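PDB 3ESF: iron-containing superoxide dismutase B2 from Trypanosoma brucei, which probably protects the parasite by converting superoxide into hydrogen peroxide and oxygen at an iron centre. Local coordinates for residues L8-D13 with E23-H28; K31-Y36 with N75-W80. The protein carries 1 engineered substitution. All coordinates share one frame; numbering follows the deposited sequence.

Overall arrangement
Both contacts belong to the alpha-hairpin domain of the iron/manganese superoxide dismutase fold, and both use helix 22-45; their centres lie about 11 Å apart. Interaction 1, about 15 Å from the centre of the chain, sets the N-terminal loop 8-13 against the first turns of that helix. It is partly buried and made mainly by apolar packing, with no polar bond between the segments. Interaction 2, about 9 Å from the chain centre, is a buried helix-helix contact among aromatic side chains, and an indole-imidazole hydrogen bond ties it together. They meet at the iron, which takes His28 from 23-28 and His76 from 75-80, and Trp80 of interaction 2 packs against both Leu8 and His28 of interaction 1.

Interaction 1: residues L8-D13 with E23-H28; sequences LPWGYD and EQVTFH. With FE (Fe (III) ion), chain E.
Val25 is the bump of this contact, and the curled loop Leu8-Asp13 supplies the hollow. Val25 CG1 points into a recess formed by Leu8, Trp10 and Tyr12. Leu8 CD1 comes closest, 3.5 Å from Val25 CG1, while CD2 of the same leucine also touches this methyl. The indole of Trp10 offers its rim: CZ3 lies 3.9 Å from Val25 CG1, with the methyl near the ring plane. The loop backbone forms another wall, Tyr12 O standing 3.4 Å from Val25 CB. The methyl reaches this recess because CG1 is anti to the backbone N (chi1 175°).

Beside the recess, the Tyr12 ring crosses Thr26 at about a right angle, its CD2 3.5 Å from Thr26 OG1; Leu8 CD1 rests over one ring face, toward the rim. The polar ends are held separately, Thr26 OG1 by Lys22 O and Tyr12 OH by Asp30 OD1.

This loop-to-helix packing of the alpha-hairpin domain lies one turn before iron ligand His28, whose NE2 binds the metal at 2.2 Å. It seats the loop on the start of helix 22-45, while Leu8 and Pro9 touch Trp80 and Trp10 NE1 bonds to Met83 O just past the end of helix 64-81.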
ATOM      1  N   LEU A   8      12.420   2.521  19.784  1.00 19.55           N
ATOM      2  CA  LEU A   8      11.046   2.948  20.033  1.00 19.37           C
ATOM      3  C   LEU A   8      11.042   3.826  21.297  1.00 19.37           C
ATOM      4  O   LEU A   8      11.735   3.513  22.253  1.00 18.77           O
ATOM      5  CB  LEU A   8      10.140   1.729  20.218  1.00 19.48           C
ATOM      6  CG  LEU A   8       9.872   0.876  18.974  1.00 19.44           C
ATOM      7  CD1 LEU A   8       9.444  -0.514  19.378  1.00 21.18           C
ATOM      8  CD2 LEU A   8       8.810   1.518  18.080  1.00 18.37           C
ATOM      9  N   PRO A   9      10.308   4.948  21.276  1.00 19.43           N
ATOM     10  CA  PRO A   9      10.326   5.844  22.442  1.00 19.84           C
ATOM     11  C   PRO A   9       9.774   5.188  23.716  1.00 20.11           C
ATOM     12  O   PRO A   9      10.221   5.517  24.803  1.00 20.19           O
ATOM     13  CB  PRO A   9       9.469   7.041  21.993  1.00 19.72           C
ATOM     14  CG  PRO A   9       9.456   6.935  20.430  1.00 19.19           C
ATOM     15  CD  PRO A   9       9.454   5.464  20.180  1.00 19.49           C
ATOM     16  N   TRP A  10       8.871   4.220  23.558  1.00 19.91           N
ATOM     17  CA  TRP A  10       8.112   3.663  24.674  1.00 20.23           C
ATOM     18  C   TRP A  10       8.099   2.135  24.741  1.00 20.58           C
ATOM     19  O   TRP A  10       7.272   1.558  25.454  1.00 20.35           O
ATOM     20  CB  TRP A  10       6.670   4.184  24.622  1.00 19.93           C
ATOM     21  CG  TRP A  10       6.256   4.608  23.254  1.00 20.17           C
ATOM     22  CD1 TRP A  10       6.060   5.894  22.820  1.00 20.31           C
ATOM     23  CD2 TRP A  10       6.009   3.765  22.121  1.00 20.58           C
ATOM     24  NE1 TRP A  10       5.702   5.900  21.503  1.00 19.21           N
ATOM     25  CE2 TRP A  10       5.662   4.613  21.041  1.00 20.50           C
ATOM     26  CE3 TRP A  10       6.055   2.372  21.907  1.00 20.41           C
ATOM     27  CZ2 TRP A  10       5.345   4.119  19.763  1.00 19.27           C
ATOM     28  CZ3 TRP A  10       5.720   1.873  20.658  1.00 18.89           C
ATOM     29  CH2 TRP A  10       5.383   2.752  19.587  1.00 20.47           C
ATOM     30  N   GLY A  11       8.981   1.482  23.979  1.00 20.76           N
ATOM     31  CA  GLY A  11       9.155   0.020  24.051  1.00 20.80           C
ATOM     32  C   GLY A  11       8.206  -0.733  23.135  1.00 20.45           C
ATOM     33  O   GLY A  11       7.200  -0.183  22.712  1.00 20.70           O
ATOM     34  N   TYR A  12       8.503  -2.000  22.849  1.00 20.11           N
ATOM     35  CA  TYR A  12       7.696  -2.780  21.891  1.00 20.32           C
ATOM     36  C   TYR A  12       6.244  -2.906  22.330  1.00 20.08           C
ATOM     37  O   TYR A  12       5.332  -2.846  21.510  1.00 19.50           O
ATOM     38  CB  TYR A  12       8.299  -4.183  21.644  1.00 20.35           C
ATOM     39  CG  TYR A  12       9.545  -4.151  20.793  1.00 20.19           C
ATOM     40  CD1 TYR A  12      10.809  -4.148  21.383  1.00 20.79           C
ATOM     41  CD2 TYR A  12       9.460  -4.089  19.396  1.00 20.18           C
ATOM     42  CE1 TYR A  12      11.961  -4.100  20.615  1.00 20.73           C
ATOM     43  CE2 TYR A  12      10.611  -4.041  18.607  1.00 21.02           C
ATOM     44  CZ  TYR A  12      11.857  -4.054  19.227  1.00 20.71           C
ATOM     45  OH  TYR A  12      13.000  -4.003  18.473  1.00 19.13           O
ATOM     46  N   ASP A  13       6.042  -3.073  23.637  1.00 20.60           N
ATOM     47  CA  ASP A  13       4.690  -3.251  24.197  1.00 20.68           C
ATOM     48  C   ASP A  13       4.077  -1.951  24.694  1.00 20.27           C
ATOM     49  O   ASP A  13       3.043  -1.975  25.340  1.00 20.75           O
ATOM     50  CB  ASP A  13       4.713  -4.274  25.335  1.00 21.00           C
ATOM     51  CG  ASP A  13       5.495  -3.787  26.557  1.00 22.63           C
ATOM     52  OD1 ASP A  13       6.115  -2.692  26.519  1.00 24.82           O
ATOM     53  OD2 ASP A  13       5.506  -4.520  27.562  1.00 24.66           O
ATOM     54  N   GLU A  23       2.962  -7.313  19.110  1.00 19.74           N
ATOM     55  CA  GLU A  23       3.193  -7.947  17.808  1.00 20.71           C
ATOM     56  C   GLU A  23       3.130  -6.987  16.615  1.00 19.61           C
ATOM     57  O   GLU A  23       3.995  -7.034  15.757  1.00 19.54           O
ATOM     58  CB  GLU A  23       2.316  -9.190  17.579  1.00 21.20           C
ATOM     59  CG  GLU A  23       2.727  -9.971  16.303  1.00 22.82           C
ATOM     60  CD  GLU A  23       1.834 -11.170  16.001  1.00 24.19           C
ATOM     61  OE1 GLU A  23       0.596 -11.065  16.168  1.00 28.10           O
ATOM     62  OE2 GLU A  23       2.383 -12.224  15.593  1.00 30.72           O
ATOM     63  N   GLN A  24       2.116  -6.122  16.578  1.00 19.23           N
ATOM     64  CA  GLN A  24       2.002  -5.060  15.562  1.00 19.03           C
ATOM     65  C   GLN A  24       3.211  -4.103  15.522  1.00 18.80           C
ATOM     66  O   GLN A  24       3.771  -3.832  14.457  1.00 19.14           O
ATOM     67  CB  GLN A  24       0.698  -4.244  15.773  1.00 19.12           C
ATOM     68  CG  GLN A  24       0.430  -3.167  14.710  1.00 19.22           C
ATOM     69  CD  GLN A  24       0.230  -3.740  13.297  1.00 21.42           C
ATOM     70  OE1 GLN A  24      -0.899  -4.060  12.896  1.00 19.17           O
ATOM     71  NE2 GLN A  24       1.327  -3.848  12.532  1.00 21.51           N
ATOM     72  N   VAL A  25       3.592  -3.583  16.680  1.00 19.14           N
ATOM     73  CA  VAL A  25       4.770  -2.728  16.810  1.00 19.32           C
ATOM     74  C   VAL A  25       6.090  -3.478  16.464  1.00 19.19           C
ATOM     75  O   VAL A  25       6.984  -2.903  15.827  1.00 19.15           O
ATOM     76  CB  VAL A  25       4.835  -2.084  18.234  1.00 19.60           C
ATOM     77  CG1 VAL A  25       6.132  -1.274  18.425  1.00 19.05           C
ATOM     78  CG2 VAL A  25       3.580  -1.204  18.495  1.00 18.59           C
ATOM     79  N   THR A  26       6.200  -4.740  16.878  1.00 19.32           N
ATOM     80  CA  THR A  26       7.407  -5.563  16.588  1.00 19.62           C
ATOM     81  C   THR A  26       7.622  -5.744  15.102  1.00 19.45           C
ATOM     82  O   THR A  26       8.712  -5.442  14.608  1.00 19.60           O
ATOM     83  CB  THR A  26       7.350  -6.948  17.248  1.00 19.34           C
ATOM     84  OG1 THR A  26       7.341  -6.780  18.664  1.00 19.49           O
ATOM     85  CG2 THR A  26       8.571  -7.755  16.896  1.00 20.33           C
ATOM     86  N   PHE A  27       6.613  -6.242  14.382  1.00 19.36           N
ATOM     87  CA  PHE A  27       6.776  -6.393  12.922  1.00 19.31           C
ATOM     88  C   PHE A  27       7.057  -5.050  12.267  1.00 19.48           C
ATOM     89  O   PHE A  27       7.931  -4.950  11.404  1.00 20.38           O
ATOM     90  CB  PHE A  27       5.600  -7.145  12.255  1.00 19.30           C
ATOM     91  CG  PHE A  27       5.719  -8.642  12.352  1.00 19.68           C
ATOM     92  CD1 PHE A  27       6.404  -9.361  11.378  1.00 19.28           C
ATOM     93  CD2 PHE A  27       5.200  -9.325  13.450  1.00 19.28           C
ATOM     94  CE1 PHE A  27       6.537 -10.752  11.473  1.00 20.47           C
ATOM     95  CE2 PHE A  27       5.320 -10.701  13.555  1.00 19.83           C
ATOM     96  CZ  PHE A  27       5.999 -11.419  12.572  1.00 21.06           C
ATOM     97  N   HIS A  28       6.342  -4.013  12.687  1.00 19.00           N
ATOM     98  CA  HIS A  28       6.435  -2.729  12.007  1.00 18.84           C
ATOM     99  C   HIS A  28       7.838  -2.083  12.154  1.00 19.06           C
ATOM    100  O   HIS A  28       8.439  -1.593  11.167  1.00 18.37           O
ATOM    101  CB  HIS A  28       5.324  -1.809  12.526  1.00 17.91           C
ATOM    102  CG  HIS A  28       5.065  -0.638  11.646  1.00 17.23           C
ATOM    103  ND1 HIS A  28       4.155   0.338  11.964  1.00 16.49           N
ATOM    104  CD2 HIS A  28       5.615  -0.273  10.464  1.00 16.09           C
ATOM    105  CE1 HIS A  28       4.150   1.256  11.017  1.00 16.43           C
ATOM    106  NE2 HIS A  28       5.026   0.906  10.095  1.00 15.69           N
TER
HETATM  107 FE    FE E 198       5.140   1.749   8.085  1.00 21.69          FE
HETATM  108  O   HOH W   1       5.002   2.767   6.209  1.00 20.31           O

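Interaction 2: residues K31-Y36 with N75-W80; sequences KHHMGY and NHNFYW. With FE (Fe (III) ion), chain E.
His33 lies against His76 and Trp80 at the heart of an aromatic cluster completed by Tyr36. Helices 22-45 and 64-81 pair here in the alpha-hairpin domain of iron/manganese superoxide dismutases. The axes of the short segments 31-36 and 75-80 run at 139°, closer to antiparallel than to parallel, and approach to 10.7 Å, a separation bridged by the rings.

Packing is dense around His33, which meets His76, Asn77 and Trp80 and is the residue most covered by the opposing segment. With CG anti to the backbone N (chi1 -168°), its imidazole extends across the gap, and His76 CB sits over one face. The imidazoles of His33 and His76 are oblique to each other. Tyr36 lies against the His76 ring, its CE2 3.6 Å from His76 CE1; its hydroxyl is held by Gln72 NE2.

The iron, 2.2 Å from His76 NE2, and Gln72 O, bonded to ND1, together hold this ring's rotation; the latter bond would probably make the ligand more electron-rich. His28, Asp161, His165 and a water complete the metal site.

Toward the dimer interface the contact is looser: His32 makes no close contact with 75-80 and instead stacks on His165 and bonds through NE2 to Tyr168 OH of the second subunit, which exposed Lys31 also faces.

In the buried part, Trp80 NE1 donates to His33 ND1 at 3.1 Å with a 151° N-H...N angle, the acceptor lying in the indole plane but the donor tilted from that of the imidazole.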
ATOM      1  N   LYS A  31      10.832  -5.345  11.267  1.00 19.30           N
ATOM      2  CA  LYS A  31      10.829  -5.777   9.868  1.00 19.42           C
ATOM      3  C   LYS A  31      10.786  -4.589   8.902  1.00 19.73           C
ATOM      4  O   LYS A  31      11.751  -4.382   8.170  1.00 20.07           O
ATOM      5  CB  LYS A  31       9.740  -6.833   9.595  1.00 20.33           C
ATOM      6  CG  LYS A  31       9.745  -8.048  10.592  1.00 20.28           C
ATOM      7  CD  LYS A  31      11.051  -8.849  10.478  1.00 23.91           C
ATOM      8  CE  LYS A  31      10.925 -10.330  10.910  1.00 25.86           C
ATOM      9  NZ  LYS A  31      10.204 -10.603  12.206  1.00 29.73           N
ATOM     10  N   HIS A  32       9.716  -3.788   8.917  1.00 19.41           N
ATOM     11  CA  HIS A  32       9.588  -2.688   7.962  1.00 19.41           C
ATOM     12  C   HIS A  32      10.563  -1.553   8.184  1.00 19.85           C
ATOM     13  O   HIS A  32      11.334  -1.240   7.275  1.00 20.09           O
ATOM     14  CB  HIS A  32       8.139  -2.170   7.841  1.00 19.67           C
ATOM     15  CG  HIS A  32       7.181  -3.235   7.411  1.00 19.21           C
ATOM     16  ND1 HIS A  32       7.040  -3.607   6.092  1.00 16.11           N
ATOM     17  CD2 HIS A  32       6.398  -4.077   8.128  1.00 18.73           C
ATOM     18  CE1 HIS A  32       6.170  -4.598   6.009  1.00 19.26           C
ATOM     19  NE2 HIS A  32       5.774  -4.913   7.230  1.00 18.98           N
ATOM     20  N   HIS A  33      10.537  -0.958   9.376  1.00 19.96           N
ATOM     21  CA  HIS A  33      11.335   0.236   9.688  1.00 19.89           C
ATOM     22  C   HIS A  33      12.835  -0.103   9.617  1.00 20.16           C
ATOM     23  O   HIS A  33      13.590   0.547   8.871  1.00 20.18           O
ATOM     24  CB  HIS A  33      10.908   0.857  11.051  1.00 19.21           C
ATOM     25  CG  HIS A  33      11.475   2.230  11.318  1.00 18.46           C
ATOM     26  ND1 HIS A  33      11.302   2.889  12.516  1.00 18.95           N
ATOM     27  CD2 HIS A  33      12.243   3.049  10.553  1.00 16.71           C
ATOM     28  CE1 HIS A  33      11.931   4.054  12.477  1.00 18.56           C
ATOM     29  NE2 HIS A  33      12.506   4.174  11.290  1.00 18.26           N
ATOM     30  N   MET A  34      13.257  -1.135  10.347  1.00 20.15           N
ATOM     31  CA  MET A  34      14.655  -1.572  10.277  1.00 21.02           C
ATOM     32  C   MET A  34      15.066  -2.107   8.906  1.00 19.91           C
ATOM     33  O   MET A  34      16.211  -1.985   8.533  1.00 19.21           O
ATOM     34  CB  MET A  34      15.008  -2.612  11.359  1.00 21.47           C
ATOM     35  CG  MET A  34      15.614  -2.032  12.658  1.00 25.91           C
ATOM     36  SD  MET A  34      17.139  -1.016  12.576  1.00 31.80           S
ATOM     37  CE  MET A  34      18.056  -1.851  11.302  1.00 31.26           C
ATOM     38  N   GLY A  35      14.122  -2.694   8.176  1.00 19.91           N
ATOM     39  CA  GLY A  35      14.372  -3.123   6.796  1.00 19.75           C
ATOM     40  C   GLY A  35      14.870  -2.018   5.882  1.00 20.11           C
ATOM     41  O   GLY A  35      15.761  -2.254   5.041  1.00 20.88           O
ATOM     42  N   TYR A  36      14.311  -0.819   6.017  1.00 19.79           N
ATOM     43  CA  TYR A  36      14.769   0.339   5.239  1.00 19.70           C
ATOM     44  C   TYR A  36      16.212   0.702   5.571  1.00 19.54           C
ATOM     45  O   TYR A  36      16.997   1.010   4.678  1.00 18.90           O
ATOM     46  CB  TYR A  36      13.855   1.565   5.449  1.00 20.49           C
ATOM     47  CG  TYR A  36      12.403   1.359   5.023  1.00 20.42           C
ATOM     48  CD1 TYR A  36      12.084   1.044   3.699  1.00 21.24           C
ATOM     49  CD2 TYR A  36      11.354   1.496   5.941  1.00 21.38           C
ATOM     50  CE1 TYR A  36      10.751   0.841   3.296  1.00 20.56           C
ATOM     51  CE2 TYR A  36      10.011   1.306   5.544  1.00 22.37           C
ATOM     52  CZ  TYR A  36       9.727   0.980   4.210  1.00 22.58           C
ATOM     53  OH  TYR A  36       8.423   0.793   3.804  1.00 24.33           O
ATOM     54  N   ASN A  75      10.051   9.171   8.170  1.00 19.19           N
ATOM     55  CA  ASN A  75       8.600   9.102   8.373  1.00 19.06           C
ATOM     56  C   ASN A  75       8.262   8.194   9.555  1.00 19.08           C
ATOM     57  O   ASN A  75       7.422   8.535  10.351  1.00 19.18           O
ATOM     58  CB  ASN A  75       7.858   8.603   7.119  1.00 18.74           C
ATOM     59  CG  ASN A  75       7.874   9.604   5.980  1.00 19.65           C
ATOM     60  OD1 ASN A  75       8.229  10.780   6.145  1.00 20.54           O
ATOM     61  ND2 ASN A  75       7.488   9.146   4.816  1.00 18.80           N
ATOM     62  N   HIS A  76       8.901   7.027   9.638  1.00 19.12           N
ATOM     63  CA  HIS A  76       8.662   6.093  10.745  1.00 19.23           C
ATOM     64  C   HIS A  76       9.170   6.603  12.070  1.00 19.22           C
ATOM     65  O   HIS A  76       8.540   6.398  13.095  1.00 19.36           O
ATOM     66  CB  HIS A  76       9.277   4.728  10.439  1.00 18.87           C
ATOM     67  CG  HIS A  76       8.491   3.950   9.439  1.00 19.16           C
ATOM     68  ND1 HIS A  76       8.587   4.176   8.082  1.00 17.78           N
ATOM     69  CD2 HIS A  76       7.527   3.017   9.604  1.00 19.12           C
ATOM     70  CE1 HIS A  76       7.730   3.394   7.455  1.00 20.69           C
ATOM     71  NE2 HIS A  76       7.057   2.700   8.356  1.00 18.73           N
ATOM     72  N   ASN A  77      10.345   7.235  12.063  1.00 19.54           N
ATOM     73  CA  ASN A  77      10.861   7.880  13.272  1.00 19.17           C
ATOM     74  C   ASN A  77       9.828   8.881  13.801  1.00 19.06           C
ATOM     75  O   ASN A  77       9.494   8.895  15.000  1.00 17.54           O
ATOM     76  CB  ASN A  77      12.191   8.614  13.006  1.00 19.44           C
ATOM     77  CG  ASN A  77      13.384   7.659  12.811  1.00 18.97           C
ATOM     78  OD1 ASN A  77      13.311   6.472  13.123  1.00 18.65           O
ATOM     79  ND2 ASN A  77      14.505   8.210  12.341  1.00 17.14           N
ATOM     80  N   PHE A  78       9.333   9.708  12.891  1.00 18.22           N
ATOM     81  CA  PHE A  78       8.391  10.763  13.240  1.00 18.86           C
ATOM     82  C   PHE A  78       7.051  10.170  13.717  1.00 18.82           C
ATOM     83  O   PHE A  78       6.435  10.664  14.671  1.00 19.13           O
ATOM     84  CB  PHE A  78       8.183  11.687  12.022  1.00 19.04           C
ATOM     85  CG  PHE A  78       7.750  13.068  12.394  1.00 19.81           C
ATOM     86  CD1 PHE A  78       8.670  13.988  12.909  1.00 20.14           C
ATOM     87  CD2 PHE A  78       6.430  13.452  12.256  1.00 19.04           C
ATOM     88  CE1 PHE A  78       8.267  15.276  13.270  1.00 19.74           C
ATOM     89  CE2 PHE A  78       6.022  14.743  12.600  1.00 18.80           C
ATOM     90  CZ  PHE A  78       6.940  15.648  13.108  1.00 18.21           C
ATOM     91  N   TYR A  79       6.617   9.110  13.042  1.00 18.92           N
ATOM     92  CA  TYR A  79       5.428   8.331  13.438  1.00 19.34           C
ATOM     93  C   TYR A  79       5.460   7.798  14.888  1.00 18.98           C
ATOM     94  O   TYR A  79       4.492   7.968  15.611  1.00 19.11           O
ATOM     95  CB  TYR A  79       5.281   7.157  12.465  1.00 18.87           C
ATOM     96  CG  TYR A  79       4.165   6.171  12.764  1.00 19.90           C
ATOM     97  CD1 TYR A  79       2.834   6.601  12.892  1.00 17.72           C
ATOM     98  CD2 TYR A  79       4.445   4.799  12.896  1.00 19.74           C
ATOM     99  CE1 TYR A  79       1.804   5.686  13.119  1.00 20.79           C
ATOM    100  CE2 TYR A  79       3.448   3.889  13.141  1.00 19.72           C
ATOM    101  CZ  TYR A  79       2.119   4.321  13.237  1.00 20.55           C
ATOM    102  OH  TYR A  79       1.118   3.394  13.464  1.00 20.93           O
ATOM    103  N   TRP A  80       6.536   7.113  15.282  1.00 19.49           N
ATOM    104  CA  TRP A  80       6.653   6.598  16.648  1.00 19.75           C
ATOM    105  C   TRP A  80       6.616   7.732  17.661  1.00 19.78           C
ATOM    106  O   TRP A  80       5.981   7.595  18.702  1.00 19.57           O
ATOM    107  CB  TRP A  80       7.914   5.737  16.887  1.00 20.27           C
ATOM    108  CG  TRP A  80       8.078   4.573  15.970  1.00 21.33           C
ATOM    109  CD1 TRP A  80       9.171   4.291  15.199  1.00 21.07           C
ATOM    110  CD2 TRP A  80       7.126   3.523  15.715  1.00 21.83           C
ATOM    111  NE1 TRP A  80       8.953   3.153  14.467  1.00 20.06           N
ATOM    112  CE2 TRP A  80       7.714   2.656  14.758  1.00 20.51           C
ATOM    113  CE3 TRP A  80       5.832   3.235  16.194  1.00 20.53           C
ATOM    114  CZ2 TRP A  80       7.067   1.509  14.281  1.00 21.14           C
ATOM    115  CZ3 TRP A  80       5.180   2.096  15.715  1.00 20.34           C
ATOM    116  CH2 TRP A  80       5.802   1.245  14.766  1.00 21.07           C
TER
HETATM  117 FE    FE E 198       5.140   1.749   8.085  1.00 21.69          FE
HETATM  118  O   HOH W   1       5.002   2.767   6.209  1.00 20.31           O